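Local coordinates for YjbQ family protein (Sulfolobus solfataricus, PDB 1VPH) that is of unknown function but forms a trimer of YjbQ-like (UPF0047) subunits, with a pocket that holds a phosphate near a bound potassium ion, at residues His57-Ile62 / Ser138-Thr143; Gly49-Phe54 / Val144-Glu149. All blocks are in the same frame, centred on the assembly; numbering follows the deposited sequence.

Contact 1 (His57-Ile62 / Ser138-Thr143); sequences HSTAAI and SERHIT. With PO4 (phosphate ion), chain L.
The imidazole of His57 lies under the aliphatic part of Arg140, whose CD sits over the centre of the ring, 3.9 Å from its centroid and almost straight above it, a CH-pi contact. In its own plane the same ring is held at two edges. His57 NE2 accepts the backbone N-H of His141 at 2.8 Å, and His57 ND1 gives its hydrogen to phosphate O3 at 3.0 Å; together the two bonds fix the rotation of the ring. Arg140 has its chain bent at chi2 (-54°), which carries the guanidinium past the imidazole toward Thr59, with the two planes 67° apart. There Arg140 NH2 donates an almost straight bond (170°) to Thr59 OG1, 2.8 Å away, and also pairs with Glu132, while NH1 bonds to phosphate O4. The methyl of Ala60 covers one face of the guanidinium. In this protein of YjbQ-like fold the loop before strand 60-65 wraps round a phosphate, probably taken up from the crystallisation liquor, which is consistent with an anion-binding pocket. The backbone N-H groups of Ser58 and Thr59 and both their hydroxyls grip the ion, Ser58 OG donating to O2 at 2.7 Å and Thr59 OG1 to O4 at 2.8 Å; Arg137 adds a further bond. A leucine in place of His57 would probably leave phosphate O3 without this donor and the N-H of His141 without its acceptor. Helix 98-107 backs the loop through His101, a potassium ligand. Deeper in, Ile62 CD1 meets Ile142 CG2 at 4.2 Å.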
loop_
_atom_site.group_PDB
_atom_site.type_symbol
_atom_site.label_atom_id
_atom_site.label_comp_id
_atom_site.label_asym_id
_atom_site.label_seq_id
_atom_site.Cartn_x
_atom_site.Cartn_y
_atom_site.Cartn_z
ATOM N N HIS C 57 -0.770 5.514 13.424
ATOM C CA HIS C 57 -2.052 6.040 13.843
ATOM C C HIS C 57 -3.060 5.182 13.118
ATOM O O HIS C 57 -2.807 4.757 11.998
ATOM C CB HIS C 57 -2.217 7.490 13.360
ATOM C CG HIS C 57 -1.298 8.485 13.990
ATOM N ND1 HIS C 57 -1.366 8.819 15.320
ATOM C CD2 HIS C 57 -0.337 9.277 13.449
ATOM C CE1 HIS C 57 -0.471 9.756 15.582
ATOM N NE2 HIS C 57 0.159 10.061 14.460
ATOM N N SER C 58 -4.195 4.901 13.742
ATOM C CA SER C 58 -5.194 4.073 13.105
ATOM C C SER C 58 -6.346 4.896 12.489
ATOM O O SER C 58 -7.243 4.301 11.846
ATOM C CB SER C 58 -5.707 3.086 14.144
ATOM O OG SER C 58 -6.476 3.793 15.114
ATOM N N THR C 59 -6.313 6.224 12.616
ATOM C CA THR C 59 -7.364 7.084 12.055
ATOM C C THR C 59 -6.787 8.184 11.144
ATOM O O THR C 59 -7.438 9.178 10.816
ATOM C CB THR C 59 -8.203 7.680 13.196
ATOM O OG1 THR C 59 -7.397 8.515 13.998
ATOM C CG2 THR C 59 -8.822 6.570 14.017
ATOM N N ALA C 60 -5.554 7.952 10.728
ATOM C CA ALA C 60 -4.904 8.710 9.703
ATOM C C ALA C 60 -4.209 7.777 8.705
ATOM O O ALA C 60 -4.035 6.561 8.945
ATOM C CB ALA C 60 -3.905 9.699 10.309
ATOM N N ALA C 61 -3.849 8.337 7.553
ATOM C CA ALA C 61 -3.213 7.554 6.504
ATOM C C ALA C 61 -2.186 8.397 5.762
ATOM O O ALA C 61 -2.081 9.603 5.978
ATOM C CB ALA C 61 -4.261 6.986 5.512
ATOM N N ILE C 62 -1.448 7.741 4.859
ATOM C CA ILE C 62 -0.473 8.429 3.972
ATOM C C ILE C 62 -0.847 8.098 2.567
ATOM O O ILE C 62 -1.054 6.917 2.278
ATOM C CB ILE C 62 0.963 7.954 4.235
ATOM C CG1 ILE C 62 1.441 8.375 5.665
ATOM C CG2 ILE C 62 1.927 8.518 3.190
ATOM C CD1 ILE C 62 1.556 9.948 5.882
ATOM N N SER C 138 -3.781 17.266 17.915
ATOM C CA SER C 138 -2.646 18.143 18.214
ATOM C C SER C 138 -1.331 17.601 17.681
ATOM O O SER C 138 -0.466 18.376 17.304
ATOM C CB SER C 138 -2.532 18.419 19.729
ATOM N N GLU C 139 -1.174 16.281 17.661
ATOM C CA GLU C 139 0.085 15.679 17.233
ATOM C C GLU C 139 -0.151 14.407 16.423
ATOM O O GLU C 139 -0.388 13.315 16.956
ATOM C CB GLU C 139 1.039 15.431 18.429
ATOM C CG GLU C 139 2.387 14.777 18.053
ATOM C CD GLU C 139 3.334 14.511 19.232
ATOM O OE1 GLU C 139 3.020 14.819 20.409
ATOM O OE2 GLU C 139 4.431 13.990 18.943
ATOM N N ARG C 140 -0.093 14.577 15.119
ATOM C CA ARG C 140 0.057 13.425 14.212
ATOM C C ARG C 140 1.529 13.270 13.926
ATOM O O ARG C 140 2.188 14.255 13.566
ATOM C CB ARG C 140 -0.686 13.650 12.916
ATOM C CG ARG C 140 -2.191 13.699 13.050
ATOM C CD ARG C 140 -2.709 12.460 13.738
ATOM N NE ARG C 140 -4.112 12.191 13.398
ATOM C CZ ARG C 140 -4.772 11.121 13.805
ATOM N NH1 ARG C 140 -4.159 10.232 14.555
ATOM N NH2 ARG C 140 -6.062 10.937 13.421
ATOM N N HIS C 141 2.037 12.064 14.153
ATOM C CA HIS C 141 3.437 11.752 13.999
ATOM C C HIS C 141 3.610 10.897 12.735
ATOM O O HIS C 141 3.050 9.819 12.605
ATOM C CB HIS C 141 3.942 11.010 15.193
ATOM C CG HIS C 141 5.382 10.612 15.083
ATOM N ND1 HIS C 141 5.926 9.602 15.842
ATOM C CD2 HIS C 141 6.376 11.058 14.283
ATOM C CE1 HIS C 141 7.197 9.443 15.516
ATOM N NE2 HIS C 141 7.495 10.311 14.571
ATOM N N ILE C 142 4.410 11.414 11.809
ATOM C CA ILE C 142 4.805 10.683 10.619
ATOM C C ILE C 142 6.293 10.299 10.747
ATOM O O ILE C 142 7.147 11.160 10.985
ATOM C CB ILE C 142 4.669 11.555 9.361
ATOM C CG1 ILE C 142 3.220 12.069 9.170
ATOM C CG2 ILE C 142 5.066 10.779 8.098
ATOM C CD1 ILE C 142 3.119 13.541 8.909
ATOM N N THR C 143 6.587 9.017 10.610
ATOM C CA THR C 143 7.963 8.551 10.555
ATOM C C THR C 143 8.421 8.552 9.136
ATOM O O THR C 143 7.701 8.068 8.248
ATOM C CB THR C 143 8.033 7.095 11.073
ATOM O OG1 THR C 143 7.580 7.115 12.432
ATOM C CG2 THR C 143 9.441 6.535 11.003
HETATM P P PO4 L . -4.911 7.001 16.429
HETATM O O1 PO4 L . -5.913 7.614 17.321
HETATM O O2 PO4 L . -4.908 5.478 16.555
HETATM O O3 PO4 L . -3.507 7.384 16.847
HETATM O O4 PO4 L . -4.999 7.543 15.024
#

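Contact 2 (Gly49-Phe54 / Val144-Glu149); sequences GICLIF and VEILGE
Gly49-Phe54 and Val144-Glu149 pair as adjacent antiparallel strands near the middle of the five-stranded sheet of the YjbQ-like fold, their short axes 4.6 Å apart and 165° from parallel. Main-chain hydrogen bonds join them in two reciprocal pairs. Ile50 and Leu147 exchange N-H and C=O in both directions, and Leu52 does the same with Glu145, with Leu52 N at 2.9 Å from Glu145 O. Cys51 with Ile146 lies between these rungs, and Gly49 with Gly148 and Ile53 with Val144 flank them, all three non-hydrogen-bonded pairs; here CA-H groups approach carbonyls instead, and Cys51 CA, for example, is 3.4 Å from Glu145 O. Apolar contacts fall on both faces. On the one bearing Cys51, Val144 and Ile146, the thiol is anti to the backbone N (chi1 171°) and leans diagonally along the neighbouring strand, so that SG of Cys51 touches Val144 CG1 at 3.9 Å rather than packing squarely on its bridge partner. Helix 34-44 covers this face, Val37 on Cys51 and Ile40 on Val144 and Ile146. The other face carries Ile50, Leu52, Glu145 and Leu147 and is buried against the other subunits: Leu147 meets Leu147 of both neighbouring copies, and Leu52 packs on Pro114 of the second subunit. Ile50 and Leu147 lie side by side, CG1 of the isoleucine 4.2 Å from CB of the leucine. Glu145 extends its chain obliquely across Leu52, bringing OE1 to 3.7 Å from CD2. The shortest CA-CA separation of the pairing is at the Gly49-Gly148 end, 4.0 Å between Gly49 CA and Gly148 CA; a CB on either glycine would run into the other strand, and Gly49 CA already lies 3.1 Å from Leu147 O.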
loop_
_atom_site.group_PDB
_atom_site.type_symbol
_atom_site.label_atom_id
_atom_site.label_comp_id
_atom_site.label_asym_id
_atom_site.label_seq_id
_atom_site.Cartn_x
_atom_site.Cartn_y
_atom_site.Cartn_z
ATOM N N GLY C 49 18.047 3.843 -2.628
ATOM C CA GLY C 49 17.371 3.051 -1.640
ATOM C C GLY C 49 15.882 3.284 -1.708
ATOM O O GLY C 49 15.327 3.492 -2.807
ATOM N N ILE C 50 15.255 3.251 -0.547
ATOM C CA ILE C 50 13.837 3.459 -0.449
ATOM C C ILE C 50 13.534 4.466 0.643
ATOM O O ILE C 50 14.338 4.696 1.551
ATOM C CB ILE C 50 13.042 2.151 -0.197
ATOM C CG1 ILE C 50 13.517 1.447 1.066
ATOM C CG2 ILE C 50 13.195 1.193 -1.392
ATOM C CD1 ILE C 50 12.558 0.403 1.577
ATOM N N CYS C 51 12.371 5.101 0.524
ATOM C CA CYS C 51 11.916 6.017 1.544
ATOM C C CYS C 51 10.512 5.518 1.950
ATOM O O CYS C 51 9.586 5.485 1.104
ATOM C CB CYS C 51 11.880 7.422 1.022
ATOM S SG CYS C 51 11.088 8.596 2.138
ATOM N N LEU C 52 10.403 5.105 3.210
ATOM C CA LEU C 52 9.174 4.740 3.863
ATOM C C LEU C 52 8.605 5.937 4.617
ATOM O O LEU C 52 9.264 6.520 5.459
ATOM C CB LEU C 52 9.434 3.602 4.879
ATOM C CG LEU C 52 8.263 3.119 5.743
ATOM C CD1 LEU C 52 7.112 2.503 4.888
ATOM C CD2 LEU C 52 8.672 2.105 6.828
ATOM N N ILE C 53 7.351 6.280 4.324
ATOM C CA ILE C 53 6.638 7.334 5.019
ATOM C C ILE C 53 5.438 6.681 5.693
ATOM O O ILE C 53 4.558 6.142 4.999
ATOM C CB ILE C 53 6.122 8.382 3.998
ATOM C CG1 ILE C 53 7.275 8.933 3.159
ATOM C CG2 ILE C 53 5.361 9.495 4.709
ATOM C CD1 ILE C 53 7.280 8.450 1.739
ATOM N N PHE C 54 5.409 6.717 7.015
ATOM C CA PHE C 54 4.568 5.821 7.850
ATOM C C PHE C 54 3.936 6.598 9.001
ATOM O O PHE C 54 4.614 7.389 9.656
ATOM C CB PHE C 54 5.414 4.657 8.356
ATOM C CG PHE C 54 4.703 3.729 9.317
ATOM C CD1 PHE C 54 3.981 2.616 8.869
ATOM C CD2 PHE C 54 4.742 3.962 10.685
ATOM C CE1 PHE C 54 3.327 1.799 9.785
ATOM C CE2 PHE C 54 4.063 3.119 11.592
ATOM C CZ PHE C 54 3.385 2.040 11.127
ATOM N N VAL C 144 9.643 9.040 8.918
ATOM C CA VAL C 144 10.248 8.986 7.609
ATOM C C VAL C 144 11.500 8.166 7.776
ATOM O O VAL C 144 12.368 8.545 8.505
ATOM C CB VAL C 144 10.576 10.374 7.065
ATOM C CG1 VAL C 144 11.213 10.322 5.686
ATOM C CG2 VAL C 144 9.295 11.284 7.045
ATOM N N GLU C 145 11.586 7.065 7.049
ATOM C CA GLU C 145 12.773 6.212 7.122
ATOM C C GLU C 145 13.397 6.068 5.740
ATOM O O GLU C 145 12.714 5.706 4.786
ATOM C CB GLU C 145 12.353 4.872 7.669
ATOM C CG GLU C 145 13.513 3.940 7.972
ATOM C CD GLU C 145 13.059 2.547 8.434
ATOM O OE1 GLU C 145 11.839 2.316 8.656
ATOM O OE2 GLU C 145 13.939 1.672 8.619
ATOM N N ILE C 146 14.690 6.349 5.631
ATOM C CA ILE C 146 15.419 6.118 4.394
ATOM C C ILE C 146 16.345 4.923 4.630
ATOM O O ILE C 146 17.001 4.826 5.644
ATOM C CB ILE C 146 16.217 7.356 3.903
ATOM C CG1 ILE C 146 15.261 8.567 3.722
ATOM C CG2 ILE C 146 16.774 7.077 2.545
ATOM C CD1 ILE C 146 15.136 9.403 4.905
ATOM N N LEU C 147 16.357 4.003 3.682
ATOM C CA LEU C 147 17.173 2.786 3.811
ATOM C C LEU C 147 17.863 2.542 2.479
ATOM O O LEU C 147 17.206 2.614 1.455
ATOM C CB LEU C 147 16.248 1.655 4.238
ATOM C CG LEU C 147 16.739 0.299 4.760
ATOM C CD1 LEU C 147 15.898 -0.175 5.895
ATOM C CD2 LEU C 147 16.707 -0.751 3.643
ATOM N N GLY C 148 19.185 2.329 2.475
ATOM C CA GLY C 148 19.932 2.165 1.235
ATOM C C GLY C 148 21.410 2.450 1.387
ATOM O O GLY C 148 21.949 2.290 2.480
ATOM N N GLU C 149 22.045 2.875 0.295
ATOM C CA GLU C 149 23.510 3.191 0.235
ATOM C C GLU C 149 23.647 4.681 -0.132
ATOM O O GLU C 149 22.931 5.184 -1.012
ATOM C CB GLU C 149 24.234 2.302 -0.848
ATOM C CG GLU C 149 23.916 2.725 -2.346
ATOM C CD GLU C 149 24.428 1.773 -3.482
ATOM O OE1 GLU C 149 25.080 0.750 -3.135
ATOM O OE2 GLU C 149 24.180 2.084 -4.718
ATOM O OXT GLU C 149 24.478 5.452 0.380
#

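Strand 137-148 serves both contacts: its first half, in contact 1, supplies Arg140 to the phosphate pocket, and its second half, in contact 2, runs on through the sheet beside strand 49-55. The centres of the two contacts are about 17 Å apart, yet they meet at the seam, where Thr143 N lies 2.7 Å from Phe54 O in a probable hydrogen bond that continues the ladder of contact 2. Ile53 CG2 packs there against both Ile142 CG2, at 3.6 Å, and Ile62 CG2, at 3.9 Å. Strands 49-55 and 60-65 follow each other in the chain, so the turn between them delivers His57, Ser58 and Thr59 to the phosphate, with the Thr59 side chain about 5 Å from the potassium ion.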